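Local atomic coordinates of glycosyl hydrolase, family 8 (Clostridium perfringens, PDB entry 3REN), a protein that probably hydrolyses alpha-linked glucans as an alpha-amylase built on an (alpha/alpha)6-barrel and assigned to glycosyl hydrolase family 8. Residues L61-G66 / T113-R118; L67-S72 / I120-L125; G96-R101 / I140-S145; T155-I160 / N167-C172. One frame throughout, in Å; residues are numbered along the deposited sequence. Where two conformers were deposited one is given.

Contact 1 (L61-G66 / T113-R118)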
loop_
_atom_site.group_PDB
_atom_site.type_symbol
_atom_site.label_atom_id
_atom_site.label_comp_id
_atom_site.label_asym_id
_atom_site.label_seq_id
_atom_site.Cartn_x
_atom_site.Cartn_y
_atom_site.Cartn_z
ATOM N N LEU A 61 -8.614 -1.241 9.685
ATOM C CA LEU A 61 -7.171 -0.987 9.694
ATOM C C LEU A 61 -6.847 0.474 9.303
ATOM O O LEU A 61 -7.505 1.040 8.392
ATOM C CB LEU A 61 -6.521 -1.923 8.689
ATOM C CG LEU A 61 -6.547 -3.413 9.045
ATOM C CD1 LEU A 61 -6.069 -4.284 7.865
ATOM C CD2 LEU A 61 -5.689 -3.696 10.293
ATOM N N SER A 62 -5.832 1.084 9.928
ATOM C CA SER A 62 -5.424 2.409 9.445
ATOM C C SER A 62 -4.746 2.284 8.091
ATOM O O SER A 62 -4.613 3.286 7.347
ATOM C CB SER A 62 -4.496 3.115 10.430
ATOM O OG SER A 62 -3.348 2.292 10.712
ATOM N N GLU A 63 -4.297 1.061 7.784
ATOM C CA GLU A 63 -3.884 0.719 6.419
ATOM C C GLU A 63 -5.010 1.049 5.424
ATOM O O GLU A 63 -4.757 1.736 4.435
ATOM C CB GLU A 63 -3.475 -0.764 6.298
ATOM C CG GLU A 63 -3.189 -1.289 4.857
ATOM C CD GLU A 63 -2.974 -2.823 4.877
ATOM O OE1 GLU A 63 -3.991 -3.585 4.827
ATOM O OE2 GLU A 63 -1.793 -3.256 5.010
ATOM N N SER A 64 -6.205 0.507 5.677
ATOM C CA SER A 64 -7.374 0.707 4.810
ATOM C C SER A 64 -7.726 2.181 4.706
ATOM O O SER A 64 -7.932 2.721 3.606
ATOM C CB SER A 64 -8.589 -0.045 5.365
ATOM O OG SER A 64 -8.277 -1.419 5.488
ATOM N N GLU A 65 -7.776 2.848 5.867
ATOM C CA GLU A 65 -8.085 4.267 5.899
ATOM C C GLU A 65 -7.093 5.133 5.118
ATOM O O GLU A 65 -7.513 6.039 4.406
ATOM C CB GLU A 65 -8.204 4.759 7.347
ATOM C CG GLU A 65 -9.383 4.106 8.047
ATOM C CD GLU A 65 -10.719 4.335 7.294
ATOM O OE1 GLU A 65 -10.971 5.475 6.853
ATOM O OE2 GLU A 65 -11.505 3.387 7.135
ATOM N N GLY A 66 -5.792 4.855 5.278
ATOM C CA GLY A 66 -4.733 5.562 4.568
ATOM C C GLY A 66 -4.868 5.387 3.072
ATOM O O GLY A 66 -4.690 6.339 2.329
ATOM N N THR A 113 5.047 1.419 11.003
ATOM C CA THR A 113 5.616 2.576 10.324
ATOM C C THR A 113 5.010 2.835 8.934
ATOM O O THR A 113 4.761 3.993 8.542
ATOM C CB THR A 113 7.134 2.411 10.283
ATOM O OG1 THR A 113 7.648 2.546 11.617
ATOM C CG2 THR A 113 7.825 3.446 9.396
ATOM N N ILE A 114 4.753 1.757 8.188
ATOM C CA ILE A 114 4.239 1.923 6.836
ATOM C C ILE A 114 2.871 2.604 6.853
ATOM O O ILE A 114 2.594 3.429 5.985
ATOM C CB ILE A 114 4.194 0.556 6.077
ATOM C CG1 ILE A 114 3.848 0.773 4.591
ATOM C CG2 ILE A 114 3.208 -0.406 6.794
ATOM C CD1 ILE A 114 3.764 -0.521 3.690
ATOM N N ASP A 115 2.011 2.271 7.824
ATOM C CA ASP A 115 0.711 2.923 7.899
ATOM C C ASP A 115 0.849 4.413 8.256
ATOM O O ASP A 115 0.078 5.245 7.746
ATOM C CB ASP A 115 -0.213 2.305 8.947
ATOM C CG ASP A 115 -0.470 0.842 8.746
ATOM O OD1 ASP A 115 -0.489 0.359 7.594
ATOM O OD2 ASP A 115 -0.706 0.179 9.782
ATOM N N GLU A 116 1.784 4.735 9.149
ATOM C CA GLU A 116 2.010 6.117 9.563
ATOM C C GLU A 116 2.476 6.912 8.360
ATOM O O GLU A 116 1.969 7.988 8.096
ATOM C CB GLU A 116 3.073 6.221 10.677
ATOM C CG GLU A 116 2.888 5.217 11.814
ATOM C CD GLU A 116 1.532 5.403 12.467
ATOM O OE1 GLU A 116 1.088 6.581 12.553
ATOM O OE2 GLU A 116 0.917 4.404 12.889
ATOM N N LEU A 117 3.434 6.356 7.612
ATOM C CA LEU A 117 3.995 7.074 6.485
ATOM C C LEU A 117 2.957 7.234 5.350
ATOM O O LEU A 117 2.989 8.236 4.664
ATOM C CB LEU A 117 5.278 6.401 5.966
ATOM C CG LEU A 117 6.509 6.541 6.882
ATOM C CD1 LEU A 117 7.613 5.550 6.485
ATOM C CD2 LEU A 117 7.038 7.943 6.834
ATOM N N ARG A 118 2.077 6.238 5.145
ATOM C CA ARG A 118 1.034 6.340 4.125
ATOM C C ARG A 118 0.060 7.486 4.433
ATOM O O ARG A 118 -0.399 8.186 3.521
ATOM C CB ARG A 118 0.239 5.053 4.021
ATOM C CG ARG A 118 -0.699 4.995 2.815
ATOM C CD ARG A 118 -1.552 3.737 2.793
ATOM N NE ARG A 118 -0.780 2.494 2.595
ATOM C CZ ARG A 118 -0.457 1.628 3.557
ATOM N NH1 ARG A 118 -0.776 1.849 4.829
ATOM N NH2 ARG A 118 0.217 0.525 3.250
HETATM O O HOH W 1 -2.284 3.981 6.425
HETATM O O HOH W 2 -3.080 -0.983 9.684
HETATM O O HOH W 3 0.163 -1.407 5.128
#
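Glu63 and Asp115 meet where helix 62-74 and helix 113-130 start out side by side, with Glu63 CB 3.4 Å from Asp115 OD1. The axes of the two short segments approach to 9.1 Å and lie 24° apart, close to parallel. Beyond CB, Glu63 extends across the guanidinium of Arg118: its CG lies over one face of that group, 4.0 Å from Arg118 NH1. The carboxylate and guanidinium planes stand 86° apart, and a water joins them instead of a direct pairing. That water donates to Glu63 OE2 at 2.7 Å and also to Asp115 OD1, while accepting from Arg118 NH2. Nearer its backbone, Arg118 CD rests against Gly66, 3.7 Å from Gly66 C.

What places the guanidinium is a bend at chi3 (-66°), which folds the chain back toward the preceding turn of its own helix. There Arg118 NH1 makes a salt bridge to Asp115 OD1 at 3.2 Å, entering on the anti side of the carboxylate and in the guanidinium plane. The other carboxylate oxygen, Asp115 OD2, accepts a hydrogen bond from a second water at 2.6 Å, and this water accepts from Glu63 N. A third water ties the carbonyls of Ser62 and Asp115 to Arg118 NH1. Ser62 OG, which touches Asp115 CB, has its hydrogen-bonding partner elsewhere, at Ser99 O.

The helix starts are thus joined through water, with no direct hydrogen bond between the segments. Arg118, gripped directly by Asp115 and linked to Glu63 OE2 through water, would hold the three polar groups together.

Contact 2 (L67-S72 / I120-L125)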
loop_
_atom_site.group_PDB
_atom_site.type_symbol
_atom_site.label_atom_id
_atom_site.label_comp_id
_atom_site.label_asym_id
_atom_site.label_seq_id
_atom_site.Cartn_x
_atom_site.Cartn_y
_atom_site.Cartn_z
ATOM N N LEU A 67 -5.180 4.173 2.623
ATOM C CA LEU A 67 -5.407 3.913 1.198
ATOM C C LEU A 67 -6.558 4.741 0.636
ATOM O O LEU A 67 -6.455 5.309 -0.441
ATOM C CB LEU A 67 -5.601 2.401 0.920
ATOM C CG LEU A 67 -4.311 1.538 1.064
ATOM C CD1 LEU A 67 -4.600 -0.006 1.076
ATOM C CD2 LEU A 67 -3.305 1.889 -0.030
HETATM N N MSE A 68 -7.655 4.811 1.382
HETATM C CA MSE A 68 -8.850 5.517 0.940
HETATM C C MSE A 68 -8.589 7.037 0.909
HETATM O O MSE A 68 -9.062 7.722 0.017
HETATM C CB MSE A 68 -10.057 5.150 1.832
HETATM C CG MSE A 68 -11.377 5.843 1.432
HETATM SE SE MSE A 68 -11.874 5.605 -0.479
HETATM C CE MSE A 68 -12.711 3.860 -0.396
HETATM N N MSE A 69 -7.839 7.543 1.886
HETATM C CA MSE A 69 -7.350 8.924 1.846
HETATM C C MSE A 69 -6.495 9.226 0.628
HETATM O O MSE A 69 -6.659 10.281 0.021
HETATM C CB MSE A 69 -6.566 9.259 3.116
HETATM C CG MSE A 69 -7.505 9.379 4.378
HETATM SE SE MSE A 69 -6.463 9.382 6.085
HETATM C CE MSE A 69 -5.602 11.101 5.935
ATOM N N LEU A 70 -5.577 8.317 0.266
ATOM C CA LEU A 70 -4.811 8.545 -0.964
ATOM C C LEU A 70 -5.689 8.620 -2.218
ATOM O O LEU A 70 -5.494 9.505 -3.097
ATOM C CB LEU A 70 -3.739 7.488 -1.163
ATOM C CG LEU A 70 -2.556 7.567 -0.206
ATOM C CD1 LEU A 70 -1.673 6.314 -0.424
ATOM C CD2 LEU A 70 -1.755 8.824 -0.578
ATOM N N TYR A 71 -6.627 7.674 -2.310
ATOM C CA TYR A 71 -7.602 7.686 -3.380
ATOM C C TYR A 71 -8.383 9.006 -3.420
ATOM O O TYR A 71 -8.593 9.575 -4.497
ATOM C CB TYR A 71 -8.605 6.543 -3.184
ATOM C CG TYR A 71 -9.759 6.589 -4.160
ATOM C CD1 TYR A 71 -9.599 6.134 -5.466
ATOM C CD2 TYR A 71 -10.972 7.121 -3.790
ATOM C CE1 TYR A 71 -10.652 6.189 -6.377
ATOM C CE2 TYR A 71 -12.034 7.184 -4.678
ATOM C CZ TYR A 71 -11.864 6.720 -5.971
ATOM O OH TYR A 71 -12.912 6.732 -6.862
ATOM N N SER A 72 -8.872 9.450 -2.261
ATOM C CA SER A 72 -9.657 10.718 -2.169
ATOM C C SER A 72 -8.904 11.943 -2.666
ATOM O O SER A 72 -9.474 12.747 -3.391
ATOM C CB SER A 72 -10.087 10.985 -0.735
ATOM O OG SER A 72 -10.930 9.949 -0.318
ATOM N N ILE A 120 0.790 10.171 6.474
ATOM C CA ILE A 120 1.535 11.397 6.320
ATOM C C ILE A 120 1.530 11.805 4.849
ATOM O O ILE A 120 1.315 12.964 4.552
ATOM C CB ILE A 120 2.972 11.257 6.851
ATOM C CG1 ILE A 120 2.975 11.298 8.374
ATOM C CG2 ILE A 120 3.864 12.394 6.310
ATOM C CD1 ILE A 120 4.053 10.352 9.009
ATOM N N LYS A 121 1.758 10.850 3.937
ATOM C CA LYS A 121 1.793 11.144 2.511
ATOM C C LYS A 121 0.447 11.694 2.041
ATOM O O LYS A 121 0.414 12.723 1.376
ATOM C CB LYS A 121 2.138 9.887 1.694
ATOM C CG LYS A 121 2.291 10.152 0.175
ATOM C CD LYS A 121 2.461 8.801 -0.571
ATOM C CE LYS A 121 3.050 9.026 -1.968
ATOM N NZ LYS A 121 3.025 7.796 -2.887
ATOM N N ALA A 122 -0.662 11.049 2.407
ATOM C CA ALA A 122 -2.005 11.540 2.042
ATOM C C ALA A 122 -2.263 12.950 2.577
ATOM O O ALA A 122 -2.836 13.797 1.883
ATOM C CB ALA A 122 -3.075 10.598 2.562
ATOM N N LEU A 123 -1.829 13.200 3.800
ATOM C CA LEU A 123 -1.964 14.532 4.429
ATOM C C LEU A 123 -1.128 15.615 3.740
ATOM O O LEU A 123 -1.621 16.728 3.490
ATOM C CB LEU A 123 -1.664 14.456 5.923
ATOM C CG LEU A 123 -2.745 13.774 6.771
ATOM C CD1 LEU A 123 -2.183 13.474 8.151
ATOM C CD2 LEU A 123 -4.002 14.657 6.875
ATOM N N LEU A 124 0.131 15.312 3.422
ATOM C CA LEU A 124 0.978 16.273 2.715
ATOM C C LEU A 124 0.468 16.520 1.293
ATOM O O LEU A 124 0.426 17.662 0.841
ATOM C CB LEU A 124 2.445 15.858 2.736
ATOM C CG LEU A 124 3.053 15.800 4.147
ATOM C CD1 LEU A 124 4.523 15.288 4.134
ATOM C CD2 LEU A 124 2.943 17.176 4.832
ATOM N N LEU A 125 0.069 15.467 0.583
ATOM C CA LEU A 125 -0.618 15.664 -0.700
ATOM C C LEU A 125 -1.879 16.537 -0.559
ATOM O O LEU A 125 -2.147 17.385 -1.398
ATOM C CB LEU A 125 -0.977 14.296 -1.354
ATOM C CG LEU A 125 0.235 13.417 -1.722
ATOM C CD1 LEU A 125 -0.191 12.092 -2.304
ATOM C CD2 LEU A 125 1.286 14.151 -2.647
#
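Ala122 presents its methyl group to two consecutive side chains of helix 62-74. Its CB lies 3.8 Å from Met69 CB and equally 3.8 Å from Leu70 CD2, a small methyl between the two chains. Leu70 sets CG beside its backbone N (chi1 -71°), and this carries CD2 across to the backbone of helix 113-130. Leu70 CD2 also meets Leu125 CD1 at 4.0 Å and Lys121 CD at 4.2 Å. The amine of Lys121 goes elsewhere, to a salt bridge with Glu243.

Met69, present as selenomethionine, leaves on the other flank of Ala122. Its chain bends at chi3 (69°), and the Met69 and Leu123 side chains cross at a slant, Met69 CE lying 4.0 Å from Leu123 CG. Phe81 of helix 78-89 also packs on Met69, while Tyr135 and Ala139 of helix 133-150 touch Leu123.

No hydrogen bond passes between the segments. Their axes approach to 8.9 Å, consistent with the small alanine at the crossing, and the attraction is that of aliphatic groups in van der Waals contact, reinforced by the removal of apolar surface from water.

Contact 3 (G96-R101 / I140-S145). With SO4 (sulfate ion), chain E.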
loop_
_atom_site.group_PDB
_atom_site.type_symbol
_atom_site.label_atom_id
_atom_site.label_comp_id
_atom_site.label_asym_id
_atom_site.label_seq_id
_atom_site.Cartn_x
_atom_site.Cartn_y
_atom_site.Cartn_z
ATOM N N GLY A 96 1.242 9.680 19.814
ATOM C CA GLY A 96 1.111 10.472 18.570
ATOM C C GLY A 96 0.989 9.664 17.259
ATOM O O GLY A 96 0.800 10.227 16.177
ATOM N N LEU A 97 1.124 8.350 17.342
ATOM C CA LEU A 97 1.047 7.497 16.171
ATOM C C LEU A 97 -0.383 7.031 16.008
ATOM O O LEU A 97 -1.140 6.959 16.977
ATOM C CB LEU A 97 1.995 6.294 16.303
ATOM C CG LEU A 97 3.506 6.623 16.313
ATOM C CD1 LEU A 97 4.323 5.323 16.373
ATOM C CD2 LEU A 97 3.981 7.535 15.112
ATOM N N ILE A 98 -0.755 6.742 14.771
ATOM C CA ILE A 98 -2.031 6.128 14.479
ATOM C C ILE A 98 -1.966 4.636 14.756
ATOM O O ILE A 98 -1.015 3.964 14.373
ATOM C CB ILE A 98 -2.440 6.364 13.024
ATOM C CG1 ILE A 98 -2.307 7.856 12.642
ATOM C CG2 ILE A 98 -3.842 5.806 12.766
ATOM C CD1 ILE A 98 -2.983 8.884 13.703
ATOM N N SER A 99 -3.007 4.138 15.399
ATOM C CA SER A 99 -3.115 2.752 15.787
ATOM C C SER A 99 -3.168 1.925 14.507
ATOM O O SER A 99 -3.728 2.391 13.510
ATOM C CB SER A 99 -4.421 2.556 16.528
ATOM O OG SER A 99 -4.612 1.201 16.891
ATOM N N TRP A 100 -2.637 0.699 14.525
ATOM C CA TRP A 100 -2.750 -0.166 13.348
ATOM C C TRP A 100 -4.172 -0.642 13.088
ATOM O O TRP A 100 -4.542 -0.872 11.928
ATOM C CB TRP A 100 -1.737 -1.354 13.342
ATOM C CG TRP A 100 -2.201 -2.566 14.006
ATOM C CD1 TRP A 100 -2.322 -2.749 15.347
ATOM C CD2 TRP A 100 -2.580 -3.824 13.394
ATOM N NE1 TRP A 100 -2.785 -4.043 15.635
ATOM C CE2 TRP A 100 -2.967 -4.713 14.456
ATOM C CE3 TRP A 100 -2.640 -4.286 12.071
ATOM C CZ2 TRP A 100 -3.404 -6.034 14.230
ATOM C CZ3 TRP A 100 -3.100 -5.616 11.835
ATOM C CH2 TRP A 100 -3.475 -6.467 12.911
ATOM N N ARG A 101 -4.979 -0.766 14.141
ATOM C CA ARG A 101 -6.290 -1.401 13.988
ATOM C C ARG A 101 -7.227 -1.021 15.112
ATOM O O ARG A 101 -6.777 -0.896 16.229
ATOM C CB ARG A 101 -6.140 -2.934 13.996
ATOM C CG ARG A 101 -7.491 -3.688 13.923
ATOM C CD ARG A 101 -7.292 -5.215 13.683
ATOM N NE ARG A 101 -6.714 -5.809 14.890
ATOM C CZ ARG A 101 -6.480 -7.101 15.066
ATOM N NH1 ARG A 101 -6.791 -7.979 14.119
ATOM N NH2 ARG A 101 -5.930 -7.507 16.207
ATOM N N ILE A 140 2.915 16.521 10.388
ATOM C CA ILE A 140 4.102 16.839 11.171
ATOM C C ILE A 140 4.091 16.242 12.565
ATOM O O ILE A 140 5.095 15.704 13.024
ATOM C CB ILE A 140 4.318 18.391 11.194
ATOM C CG1 ILE A 140 4.817 18.841 9.825
ATOM C CG2 ILE A 140 5.283 18.841 12.348
ATOM C CD1 ILE A 140 4.545 20.331 9.482
ATOM N N ASN A 141 2.969 16.359 13.266
ATOM C CA ASN A 141 2.805 15.720 14.564
ATOM C C ASN A 141 3.152 14.221 14.435
ATOM O O ASN A 141 3.909 13.687 15.256
ATOM C CB ASN A 141 1.352 15.757 15.051
ATOM C CG ASN A 141 0.858 17.126 15.494
ATOM O OD1 ASN A 141 1.622 18.013 15.855
ATOM N ND2 ASN A 141 -0.497 17.263 15.538
ATOM N N ILE A 142 2.564 13.540 13.455
ATOM C CA ILE A 142 2.802 12.090 13.238
ATOM C C ILE A 142 4.261 11.803 12.934
ATOM O O ILE A 142 4.855 10.859 13.494
ATOM C CB ILE A 142 1.983 11.490 12.045
ATOM C CG1 ILE A 142 0.537 11.967 12.059
ATOM C CG2 ILE A 142 2.042 9.945 12.061
ATOM C CD1 ILE A 142 -0.152 11.682 13.325
ATOM N N ALA A 143 4.822 12.603 12.032
ATOM C CA ALA A 143 6.205 12.437 11.596
ATOM C C ALA A 143 7.151 12.590 12.776
ATOM O O ALA A 143 8.070 11.783 12.920
ATOM C CB ALA A 143 6.550 13.437 10.535
ATOM N N ASN A 144 6.917 13.616 13.619
ATOM C CA ASN A 144 7.758 13.853 14.806
ATOM C C ASN A 144 7.682 12.679 15.786
ATOM O O ASN A 144 8.697 12.295 16.404
ATOM C CB ASN A 144 7.408 15.193 15.503
ATOM C CG ASN A 144 7.929 16.428 14.730
ATOM O OD1 ASN A 144 8.881 16.350 13.981
ATOM N ND2 ASN A 144 7.306 17.579 14.952
ATOM N N SER A 145 6.490 12.108 15.925
ATOM C CA SER A 145 6.297 10.894 16.724
ATOM C C SER A 145 7.015 9.671 16.156
ATOM O O SER A 145 7.491 8.823 16.912
ATOM C CB SER A 145 4.812 10.585 16.862
ATOM O OG SER A 145 4.176 11.638 17.540
HETATM S S SO4 E . -3.860 -5.926 18.945
HETATM O O1 SO4 E . -4.187 -7.267 19.406
HETATM O O2 SO4 E . -2.422 -5.685 18.928
HETATM O O3 SO4 E . -4.372 -5.767 17.592
HETATM O O4 SO4 E . -4.499 -4.998 19.870
#
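Ile142, Ser145 and Leu97 give up the most surface where the loop after helix 78-89 lies along helix 133-150. Leu97 reaches the helix with one branch: CD2 sits 3.6 Å from Ser145 CB and 3.8 Å from the backbone O of Ile142. Beside it, Ser145 turns its hydroxyl to the glycine that begins the segment, with OG 3.4 Å from Gly96 CA. Gly96 has a positive phi (90°), and its bare CA permits this approach. The carbonyl oxygens of Asn141 and Asn95 are both possible acceptors for the same hydroxyl. Ile142, in one of its two deposited conformers, points CD1 into the loop; in that conformer Ile142 CD1 meets Ile98 CD1 at 4.0 Å, the two chains lying obliquely.

Farther along, the loop and the start of strand 101-103 hold a sulfate, probably taken up from the crystallisation liquor. Trp100 NE1 (3.1 Å) and Arg101 NH2 (2.7 Å) both donate to sulfate O3, and Ser108 OG binds the ion as well. Trp100 CZ2 lies 3.3 Å above the Arg101 guanidinium plane, over its centre, while Arg101 CB lies over the indole face.

Glu116 and Ile120 of helix 113-130 pack on Ile142 from the neighbouring helix. A long connecting loop laid against a helix in this way is in keeping with the (alpha/alpha)6-barrel, whose helices are linked by loops at its ends.

Contact 4 (T155-I160 / N167-C172)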
loop_
_atom_site.group_PDB
_atom_site.type_symbol
_atom_site.label_atom_id
_atom_site.label_comp_id
_atom_site.label_asym_id
_atom_site.label_seq_id
_atom_site.Cartn_x
_atom_site.Cartn_y
_atom_site.Cartn_z
ATOM N N THR A 155 17.463 4.866 10.854
ATOM C CA THR A 155 16.613 3.778 10.341
ATOM C C THR A 155 15.270 3.752 11.119
ATOM O O THR A 155 15.277 3.747 12.347
ATOM C CB THR A 155 17.286 2.404 10.565
ATOM O OG1 THR A 155 18.529 2.361 9.869
ATOM C CG2 THR A 155 16.410 1.225 10.091
ATOM N N LEU A 156 14.151 3.724 10.401
ATOM C CA LEU A 156 12.831 3.489 10.992
ATOM C C LEU A 156 12.535 1.987 11.095
ATOM O O LEU A 156 12.594 1.250 10.096
ATOM C CB LEU A 156 11.716 4.174 10.158
ATOM C CG LEU A 156 11.781 5.673 9.883
ATOM C CD1 LEU A 156 10.452 6.186 9.282
ATOM C CD2 LEU A 156 12.063 6.385 11.209
ATOM N N VAL A 157 12.213 1.533 12.293
ATOM C CA VAL A 157 11.813 0.143 12.475
ATOM C C VAL A 157 10.316 0.012 12.270
ATOM O O VAL A 157 9.579 1.032 12.373
ATOM C CB VAL A 157 12.255 -0.397 13.869
ATOM C CG1 VAL A 157 13.774 -0.182 14.032
ATOM C CG2 VAL A 157 11.498 0.300 14.975
ATOM N N ASP A 158 9.881 -1.223 11.999
ATOM C CA ASP A 158 8.538 -1.504 11.564
ATOM C C ASP A 158 7.512 -1.289 12.640
ATOM O O ASP A 158 6.427 -0.793 12.351
ATOM C CB ASP A 158 8.371 -2.973 11.148
ATOM C CG ASP A 158 9.106 -3.331 9.858
ATOM O OD1 ASP A 158 9.582 -2.432 9.100
ATOM O OD2 ASP A 158 9.195 -4.555 9.598
ATOM N N TYR A 159 7.807 -1.773 13.850
ATOM C CA TYR A 159 6.756 -2.043 14.853
ATOM C C TYR A 159 6.982 -1.145 16.056
ATOM O O TYR A 159 8.114 -0.939 16.469
ATOM C CB TYR A 159 6.750 -3.551 15.254
ATOM C CG TYR A 159 5.816 -3.858 16.422
ATOM C CD1 TYR A 159 4.500 -4.244 16.223
ATOM C CD2 TYR A 159 6.255 -3.677 17.729
ATOM C CE1 TYR A 159 3.667 -4.495 17.310
ATOM C CE2 TYR A 159 5.451 -3.895 18.787
ATOM C CZ TYR A 159 4.173 -4.307 18.597
ATOM O OH TYR A 159 3.427 -4.489 19.739
ATOM N N ILE A 160 5.905 -0.578 16.596
ATOM C CA ILE A 160 6.002 0.327 17.767
ATOM C C ILE A 160 4.761 0.064 18.625
ATOM O O ILE A 160 3.647 -0.001 18.094
ATOM C CB ILE A 160 6.016 1.853 17.426
ATOM C CG1 ILE A 160 7.023 2.238 16.328
ATOM C CG2 ILE A 160 6.247 2.713 18.711
ATOM C CD1 ILE A 160 6.414 2.242 14.858
ATOM N N ASN A 167 13.167 -4.081 15.959
ATOM C CA ASN A 167 14.510 -3.825 15.451
ATOM C C ASN A 167 14.670 -4.375 14.033
ATOM O O ASN A 167 15.780 -4.643 13.581
ATOM C CB ASN A 167 15.580 -4.394 16.410
ATOM C CG ASN A 167 15.470 -5.899 16.579
ATOM O OD1 ASN A 167 14.656 -6.576 15.910
ATOM N ND2 ASN A 167 16.290 -6.440 17.472
ATOM N N THR A 168 13.556 -4.525 13.331
ATOM C CA THR A 168 13.583 -4.940 11.950
ATOM C C THR A 168 12.928 -3.885 11.080
ATOM O O THR A 168 12.040 -3.136 11.547
ATOM C CB THR A 168 12.953 -6.332 11.768
ATOM O OG1 THR A 168 11.640 -6.325 12.321
ATOM C CG2 THR A 168 13.814 -7.382 12.485
ATOM N N THR A 169 13.412 -3.790 9.843
ATOM C CA THR A 169 12.936 -2.843 8.857
ATOM C C THR A 169 12.567 -3.596 7.577
ATOM O O THR A 169 13.441 -4.091 6.856
ATOM C CB THR A 169 14.044 -1.792 8.575
ATOM O OG1 THR A 169 14.337 -1.122 9.798
ATOM C CG2 THR A 169 13.641 -0.732 7.522
ATOM N N THR A 170 11.281 -3.668 7.288
ATOM C CA THR A 170 10.820 -4.271 6.041
ATOM C C THR A 170 11.063 -3.228 4.969
ATOM O O THR A 170 10.764 -2.061 5.170
ATOM C CB THR A 170 9.369 -4.667 6.240
ATOM O OG1 THR A 170 9.353 -5.524 7.383
ATOM C CG2 THR A 170 8.780 -5.417 5.053
ATOM N N LEU A 171 11.659 -3.612 3.851
ATOM C CA LEU A 171 12.023 -2.624 2.853
ATOM C C LEU A 171 10.833 -1.880 2.243
ATOM O O LEU A 171 10.964 -0.690 1.946
ATOM C CB LEU A 171 12.916 -3.215 1.738
ATOM C CG LEU A 171 14.430 -3.140 1.998
ATOM C CD1 LEU A 171 14.764 -4.094 3.177
ATOM C CD2 LEU A 171 15.245 -3.528 0.764
ATOM N N CYS A 172 9.693 -2.559 2.076
ATOM C CA CYS A 172 8.479 -1.886 1.558
ATOM C C CYS A 172 7.927 -0.784 2.504
ATOM O O CYS A 172 7.139 0.050 2.057
ATOM C CB CYS A 172 7.362 -2.886 1.210
ATOM S SG CYS A 172 6.651 -3.757 2.585
HETATM O O HOH W 4 10.216 -3.997 13.926
#
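Asp158 and Thr170 join two strands that belong to different antiparallel sheets, small additions to the (alpha/alpha)6-barrel, with the touching parts running 78° apart. The tight side is the carboxylate. Thr170 N donates to Asp158 OD1 at 2.8 Å in a nearly straight bond (171°), on the syn lone pair, which probably helps fix the rotation of the group. Thr170 OG1 is placed at 2.4 Å from Asp158 OD2, also a hydrogen bond, but so short that the exact length is doubtful. The main chain adds a bond from Asp158 N to Thr168 O at 2.9 Å.

Toward solvent the fit slackens. Val157 CG1 lies 4.0 Å from the CA of the exposed Asn167, and a water also donates to Thr168 O at 3.1 Å while receiving a weak bond from Tyr159 N.

At the buried end Thr169 makes the contact. Its hydroxyl sits beside its own backbone N, and from there Thr169 OG1 approaches Thr155 CG2 at 3.1 Å. The same Thr169 OG1 donates to Leu156 O at 3.0 Å, arriving from above the carbonyl plane, 44° out of it.

Overall arrangement
Contacts 1 and 2 are successive levels of one helix pair: their centres are 10 Å apart, and Arg118 CG touches Leu70 CD1 at 3.6 Å. Contact 3 is fastened to contact 1 by a probable hydrogen bond from Ile98 N to Glu116 OE1 (2.9 Å) and by Leu61 CD2 packing on Trp100 O (3.5 Å), and it meets contact 2 where Ile120 CD1 lies 3.8 Å from Ala143 N. Contact 4 joins through Thr113, whose OG1 lies 2.6 Å from Val157 O, yet its centre stands about 21 Å from that of contact 2. In barrels of this family the substrate cleft generally crosses the N-terminal ends of the inner helices; contact 1, at the N-terminal ends of two helices, probably lies close to it.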